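Local coordinates for putative lipoprotein (Bacteroides fragilis, PDB 3QNK) that probably binds glycans at the outer membrane as a SusD-like lipoprotein, and so would take part in nutrient uptake, at residues V201-L215 and Y391-T405. Residues are numbered along the deposited sequence; the frame is centred on the assembly and turned at random.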
loop_
_atom_site.group_PDB
_atom_site.type_symbol
_atom_site.label_atom_id
_atom_site.label_comp_id
_atom_site.label_asym_id
_atom_site.label_seq_id
_atom_site.Cartn_x
_atom_site.Cartn_y
_atom_site.Cartn_z
ATOM N N VAL B 201 -27.786 -17.354 13.928
ATOM C CA VAL B 201 -28.035 -15.903 13.963
ATOM C C VAL B 201 -28.958 -15.546 15.127
ATOM O O VAL B 201 -28.625 -14.655 15.908
ATOM C CB VAL B 201 -28.630 -15.368 12.638
ATOM C CG1 VAL B 201 -28.904 -13.868 12.711
ATOM C CG2 VAL B 201 -27.730 -15.670 11.460
ATOM N N ILE B 202 -30.105 -16.270 15.239
ATOM C CA ILE B 202 -31.143 -16.099 16.248
ATOM C C ILE B 202 -30.552 -16.218 17.666
ATOM O O ILE B 202 -30.899 -15.412 18.540
ATOM C CB ILE B 202 -32.301 -17.112 16.005
ATOM C CG1 ILE B 202 -32.949 -16.863 14.631
ATOM C CG2 ILE B 202 -33.348 -17.038 17.147
ATOM C CD1 ILE B 202 -33.747 -17.994 14.061
ATOM N N LYS B 203 -29.659 -17.200 17.866
ATOM C CA LYS B 203 -28.994 -17.471 19.134
ATOM C C LYS B 203 -28.045 -16.325 19.477
ATOM O O LYS B 203 -28.068 -15.838 20.614
ATOM C CB LYS B 203 -28.256 -18.811 19.090
ATOM C CG LYS B 203 -29.182 -20.037 19.112
ATOM C CD LYS B 203 -28.446 -21.321 19.540
ATOM C CE LYS B 203 -28.860 -22.569 18.792
ATOM N NZ LYS B 203 -27.814 -23.020 17.820
ATOM N N SER B 204 -27.255 -15.853 18.488
ATOM C CA SER B 204 -26.326 -14.731 18.662
ATOM C C SER B 204 -27.064 -13.427 19.017
ATOM O O SER B 204 -26.645 -12.720 19.934
ATOM C CB SER B 204 -25.489 -14.536 17.413
ATOM O OG SER B 204 -24.631 -15.649 17.267
ATOM N N CYS B 205 -28.194 -13.159 18.337
ATOM C CA CYS B 205 -29.052 -11.997 18.560
ATOM C C CYS B 205 -29.638 -12.039 19.965
ATOM O O CYS B 205 -29.659 -11.005 20.637
ATOM C CB CYS B 205 -30.155 -11.931 17.508
ATOM S SG CYS B 205 -29.578 -11.538 15.847
ATOM N N ALA B 206 -30.069 -13.238 20.430
ATOM C CA ALA B 206 -30.660 -13.449 21.768
ATOM C C ALA B 206 -29.685 -12.999 22.864
ATOM O O ALA B 206 -30.102 -12.448 23.889
ATOM C CB ALA B 206 -31.035 -14.912 21.956
ATOM N N GLU B 207 -28.376 -13.190 22.605
ATOM C CA GLU B 207 -27.326 -12.817 23.530
ATOM C C GLU B 207 -27.168 -11.299 23.640
ATOM O O GLU B 207 -27.021 -10.788 24.743
ATOM C CB GLU B 207 -26.002 -13.475 23.129
ATOM C CG GLU B 207 -25.988 -14.971 23.390
ATOM C CD GLU B 207 -26.363 -15.416 24.786
ATOM O OE1 GLU B 207 -25.918 -14.779 25.771
ATOM O OE2 GLU B 207 -27.111 -16.412 24.888
ATOM N N VAL B 208 -27.242 -10.580 22.520
ATOM C CA VAL B 208 -27.097 -9.122 22.482
ATOM C C VAL B 208 -28.301 -8.432 23.178
ATOM O O VAL B 208 -28.126 -7.397 23.852
ATOM C CB VAL B 208 -26.889 -8.631 21.034
ATOM C CG1 VAL B 208 -26.576 -7.136 20.993
ATOM C CG2 VAL B 208 -25.782 -9.418 20.360
ATOM N N TYR B 209 -29.504 -9.053 23.071
ATOM C CA TYR B 209 -30.717 -8.524 23.694
ATOM C C TYR B 209 -30.597 -8.472 25.229
ATOM O O TYR B 209 -31.267 -7.658 25.883
ATOM C CB TYR B 209 -31.942 -9.359 23.300
ATOM C CG TYR B 209 -32.328 -9.312 21.833
ATOM C CD1 TYR B 209 -32.389 -8.101 21.139
ATOM C CD2 TYR B 209 -32.712 -10.467 21.159
ATOM C CE1 TYR B 209 -32.787 -8.052 19.800
ATOM C CE2 TYR B 209 -33.069 -10.435 19.809
ATOM C CZ TYR B 209 -33.117 -9.224 19.134
ATOM O OH TYR B 209 -33.494 -9.207 17.808
ATOM N N LYS B 210 -29.724 -9.318 25.791
ATOM C CA LYS B 210 -29.484 -9.428 27.221
ATOM C C LYS B 210 -28.394 -8.455 27.729
ATOM O O LYS B 210 -28.269 -8.267 28.948
ATOM C CB LYS B 210 -29.057 -10.880 27.561
ATOM C CG LYS B 210 -30.096 -11.951 27.254
ATOM C CD LYS B 210 -29.533 -13.354 27.477
ATOM C CE LYS B 210 -30.328 -14.402 26.727
ATOM N NZ LYS B 210 -29.662 -15.733 26.774
ATOM N N LEU B 211 -27.621 -7.846 26.819
ATOM C CA LEU B 211 -26.463 -7.031 27.183
ATOM C C LEU B 211 -26.738 -5.528 27.420
ATOM O O LEU B 211 -25.780 -4.735 27.503
ATOM C CB LEU B 211 -25.364 -7.218 26.124
ATOM C CG LEU B 211 -24.756 -8.612 26.140
ATOM C CD1 LEU B 211 -23.905 -8.855 24.935
ATOM C CD2 LEU B 211 -24.020 -8.891 27.447
ATOM N N GLY B 212 -28.009 -5.173 27.615
ATOM C CA GLY B 212 -28.395 -3.799 27.900
ATOM C C GLY B 212 -28.202 -2.765 26.802
ATOM O O GLY B 212 -27.966 -1.589 27.092
ATOM N N TYR B 213 -28.303 -3.159 25.527
ATOM C CA TYR B 213 -28.255 -2.135 24.482
ATOM C C TYR B 213 -29.688 -1.558 24.326
ATOM O O TYR B 213 -30.644 -2.155 24.814
ATOM C CB TYR B 213 -27.688 -2.697 23.164
ATOM C CG TYR B 213 -26.216 -3.036 23.234
ATOM C CD1 TYR B 213 -25.247 -2.035 23.188
ATOM C CD2 TYR B 213 -25.791 -4.351 23.348
ATOM C CE1 TYR B 213 -23.894 -2.331 23.288
ATOM C CE2 TYR B 213 -24.436 -4.665 23.431
ATOM C CZ TYR B 213 -23.488 -3.651 23.400
ATOM O OH TYR B 213 -22.139 -3.938 23.438
ATOM N N GLU B 214 -29.835 -0.396 23.724
ATOM C CA GLU B 214 -31.155 0.212 23.563
ATOM C C GLU B 214 -31.177 1.056 22.292
ATOM O O GLU B 214 -30.197 1.749 22.010
ATOM C CB GLU B 214 -31.482 1.064 24.805
ATOM C CG GLU B 214 -32.952 1.371 25.036
ATOM C CD GLU B 214 -33.169 2.452 26.080
ATOM O OE1 GLU B 214 -32.700 2.276 27.234
ATOM O OE2 GLU B 214 -33.762 3.500 25.724
ATOM N N LEU B 215 -32.267 0.976 21.501
ATOM C CA LEU B 215 -32.401 1.771 20.269
ATOM C C LEU B 215 -32.676 3.225 20.614
ATOM O O LEU B 215 -33.538 3.500 21.455
ATOM C CB LEU B 215 -33.515 1.254 19.347
ATOM C CG LEU B 215 -33.330 -0.106 18.681
ATOM C CD1 LEU B 215 -34.577 -0.519 17.951
ATOM C CD2 LEU B 215 -32.182 -0.102 17.701
ATOM N N TYR B 391 -27.133 -1.452 17.379
ATOM C CA TYR B 391 -28.169 -2.336 17.931
ATOM C C TYR B 391 -29.298 -2.647 16.899
ATOM O O TYR B 391 -29.815 -3.763 16.904
ATOM C CB TYR B 391 -28.764 -1.734 19.211
ATOM C CG TYR B 391 -29.576 -2.688 20.067
ATOM C CD1 TYR B 391 -29.208 -4.025 20.202
ATOM C CD2 TYR B 391 -30.662 -2.234 20.807
ATOM C CE1 TYR B 391 -29.938 -4.900 21.004
ATOM C CE2 TYR B 391 -31.383 -3.093 21.638
ATOM C CZ TYR B 391 -31.017 -4.426 21.736
ATOM O OH TYR B 391 -31.705 -5.266 22.574
ATOM N N ALA B 392 -29.626 -1.691 15.988
ATOM C CA ALA B 392 -30.650 -1.868 14.953
ATOM C C ALA B 392 -30.434 -3.135 14.106
ATOM O O ALA B 392 -31.411 -3.779 13.713
ATOM C CB ALA B 392 -30.685 -0.657 14.047
ATOM N N GLU B 393 -29.157 -3.503 13.847
ATOM C CA GLU B 393 -28.800 -4.662 13.044
ATOM C C GLU B 393 -29.216 -5.972 13.693
ATOM O O GLU B 393 -29.580 -6.908 12.976
ATOM C CB GLU B 393 -27.303 -4.683 12.792
ATOM C CG GLU B 393 -26.971 -5.250 11.435
ATOM C CD GLU B 393 -25.492 -5.408 11.168
ATOM O OE1 GLU B 393 -24.752 -4.394 11.250
ATOM O OE2 GLU B 393 -25.083 -6.554 10.861
ATOM N N ILE B 394 -29.144 -6.058 15.044
ATOM C CA ILE B 394 -29.520 -7.260 15.780
ATOM C C ILE B 394 -30.954 -7.625 15.395
ATOM O O ILE B 394 -31.197 -8.746 14.966
ATOM C CB ILE B 394 -29.325 -7.051 17.305
ATOM C CG1 ILE B 394 -27.880 -6.599 17.634
ATOM C CG2 ILE B 394 -29.763 -8.248 18.150
ATOM C CD1 ILE B 394 -26.739 -7.473 17.108
ATOM N N TYR B 395 -31.858 -6.645 15.416
ATOM C CA TYR B 395 -33.260 -6.835 15.088
ATOM C C TYR B 395 -33.469 -7.317 13.654
ATOM O O TYR B 395 -34.248 -8.254 13.429
ATOM C CB TYR B 395 -34.025 -5.537 15.314
ATOM C CG TYR B 395 -34.122 -5.163 16.773
ATOM C CD1 TYR B 395 -35.084 -5.737 17.595
ATOM C CD2 TYR B 395 -33.253 -4.230 17.335
ATOM C CE1 TYR B 395 -35.177 -5.403 18.939
ATOM C CE2 TYR B 395 -33.336 -3.887 18.684
ATOM C CZ TYR B 395 -34.301 -4.480 19.483
ATOM O OH TYR B 395 -34.437 -4.157 20.808
ATOM N N LEU B 396 -32.761 -6.707 12.698
ATOM C CA LEU B 396 -32.899 -7.016 11.277
ATOM C C LEU B 396 -32.231 -8.347 10.897
ATOM O O LEU B 396 -32.803 -9.080 10.102
ATOM C CB LEU B 396 -32.382 -5.848 10.420
ATOM C CG LEU B 396 -33.306 -4.614 10.421
ATOM C CD1 LEU B 396 -32.680 -3.439 9.740
ATOM C CD2 LEU B 396 -34.619 -4.913 9.765
ATOM N N ASN B 397 -31.088 -8.702 11.520
ATOM C CA ASN B 397 -30.440 -10.003 11.324
ATOM C C ASN B 397 -31.336 -11.103 11.875
ATOM O O ASN B 397 -31.487 -12.148 11.253
ATOM C CB ASN B 397 -29.070 -10.044 12.017
ATOM C CG ASN B 397 -28.031 -9.118 11.427
ATOM O OD1 ASN B 397 -28.234 -8.483 10.397
ATOM N ND2 ASN B 397 -26.879 -9.039 12.063
ATOM N N ASP B 398 -31.958 -10.841 13.033
ATOM C CA ASP B 398 -32.889 -11.739 13.696
ATOM C C ASP B 398 -34.146 -11.923 12.822
ATOM O O ASP B 398 -34.559 -13.063 12.598
ATOM C CB ASP B 398 -33.260 -11.187 15.096
ATOM C CG ASP B 398 -33.796 -12.192 16.111
ATOM O OD1 ASP B 398 -33.563 -13.406 15.928
ATOM O OD2 ASP B 398 -34.421 -11.755 17.116
ATOM N N ALA B 399 -34.733 -10.801 12.309
ATOM C CA ALA B 399 -35.926 -10.839 11.455
ATOM C C ALA B 399 -35.677 -11.700 10.210
ATOM O O ALA B 399 -36.490 -12.573 9.884
ATOM C CB ALA B 399 -36.325 -9.432 11.048
ATOM N N GLU B 400 -34.495 -11.521 9.596
ATOM C CA GLU B 400 -34.076 -12.223 8.418
ATOM C C GLU B 400 -33.929 -13.729 8.671
ATOM O O GLU B 400 -34.490 -14.521 7.898
ATOM C CB GLU B 400 -32.783 -11.615 7.877
ATOM C CG GLU B 400 -32.505 -12.058 6.458
ATOM C CD GLU B 400 -31.467 -11.313 5.647
ATOM O OE1 GLU B 400 -31.167 -10.137 5.969
ATOM O OE2 GLU B 400 -31.039 -11.885 4.616
ATOM N N ALA B 401 -33.194 -14.128 9.731
ATOM C CA ALA B 401 -32.976 -15.529 10.092
ATOM C C ALA B 401 -34.266 -16.189 10.543
ATOM O O ALA B 401 -34.505 -17.338 10.180
ATOM C CB ALA B 401 -31.938 -15.635 11.181
ATOM N N ARG B 402 -35.113 -15.465 11.290
ATOM C CA ARG B 402 -36.388 -16.001 11.767
ATOM C C ARG B 402 -37.292 -16.328 10.622
ATOM O O ARG B 402 -37.868 -17.417 10.622
ATOM C CB ARG B 402 -37.101 -15.052 12.714
ATOM C CG ARG B 402 -36.587 -15.226 14.091
ATOM C CD ARG B 402 -36.927 -14.074 14.992
ATOM N NE ARG B 402 -36.155 -14.209 16.218
ATOM C CZ ARG B 402 -36.565 -14.867 17.289
ATOM N NH1 ARG B 402 -37.782 -15.399 17.322
ATOM N NH2 ARG B 402 -35.765 -14.993 18.344
ATOM N N LEU B 403 -37.385 -15.441 9.621
ATOM C CA LEU B 403 -38.241 -15.733 8.477
ATOM C C LEU B 403 -37.784 -17.004 7.753
ATOM O O LEU B 403 -38.598 -17.914 7.563
ATOM C CB LEU B 403 -38.310 -14.562 7.486
ATOM C CG LEU B 403 -39.231 -14.860 6.337
ATOM C CD1 LEU B 403 -40.472 -14.078 6.429
ATOM C CD2 LEU B 403 -38.533 -14.727 5.042
ATOM N N GLU B 404 -36.475 -17.090 7.407
ATOM C CA GLU B 404 -35.908 -18.240 6.703
ATOM C C GLU B 404 -36.061 -19.553 7.476
ATOM O O GLU B 404 -36.071 -20.615 6.873
ATOM C CB GLU B 404 -34.438 -17.995 6.374
ATOM C CG GLU B 404 -34.170 -16.805 5.461
ATOM C CD GLU B 404 -34.932 -16.731 4.147
ATOM O OE1 GLU B 404 -35.392 -17.780 3.635
ATOM O OE2 GLU B 404 -35.059 -15.602 3.624
ATOM N N THR B 405 -36.227 -19.464 8.787
ATOM C CA THR B 405 -36.426 -20.550 9.743
ATOM C C THR B 405 -37.921 -20.954 9.797
ATOM O O THR B 405 -38.232 -22.062 10.214
ATOM C CB THR B 405 -35.834 -20.028 11.070
ATOM O OG1 THR B 405 -34.464 -20.395 11.068
ATOM C CG2 THR B 405 -36.523 -20.512 12.335
#
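Helix 201-209 runs nearly antiparallel to helix 391-405, their axes 8.8 Å apart at closest approach and 150° between directions, and the chain then turns through G212 so that 213-215 passes beside Y391. Y209 is one of two knobs, set among Y391, I394, Y395 and D398. Its ring slides past I394, CE1 lying 3.5 Å from I394 CG2, and the same CE1 sits over a face of the Y395 ring, off toward the rim, with the two ring planes at 51°. The hydroxyl donates a hydrogen bond, Y209 OH to D398 OD2 at 2.8 Å, received on the anti side, some way out of the plane of a carboxylate turned well away from the ring plane. A first torsion of -159° sends the D398 carboxylate away from its own backbone N, to where OD2 meets Y209 and OD1 takes a hydrogen bond from R402 NE at 2.7 Å, part of a salt bridge one turn on; this bond comes from well above the carboxylate plane but lies in the guanidinium plane. R402 NH1 has a second carboxylate, D407.

I202 is the other knob, resting among D398, A401, R402 and T405, with CG1 3.8 Å from A401 CB. Between the knobs, C205 packs its CB on I394 CG2, and V208 CG1 meets I394 CG1. Past the turn, Y213 CB stands over the centre of the Y391 ring in a CH-pi contact, 3.6 Å from the centroid, while L215 reaches A392 and Y395. Helices 181-194 and 408-420 pack alongside, in keeping with the alpha-alpha superhelix of this SusD-family protein. The interface is thus mostly apolar, and its one cross-helix hydrogen bond goes to a buried carboxylate gripped from both oxygens, whose negative charge the tyrosine hydroxyl and arginine probably stabilise together.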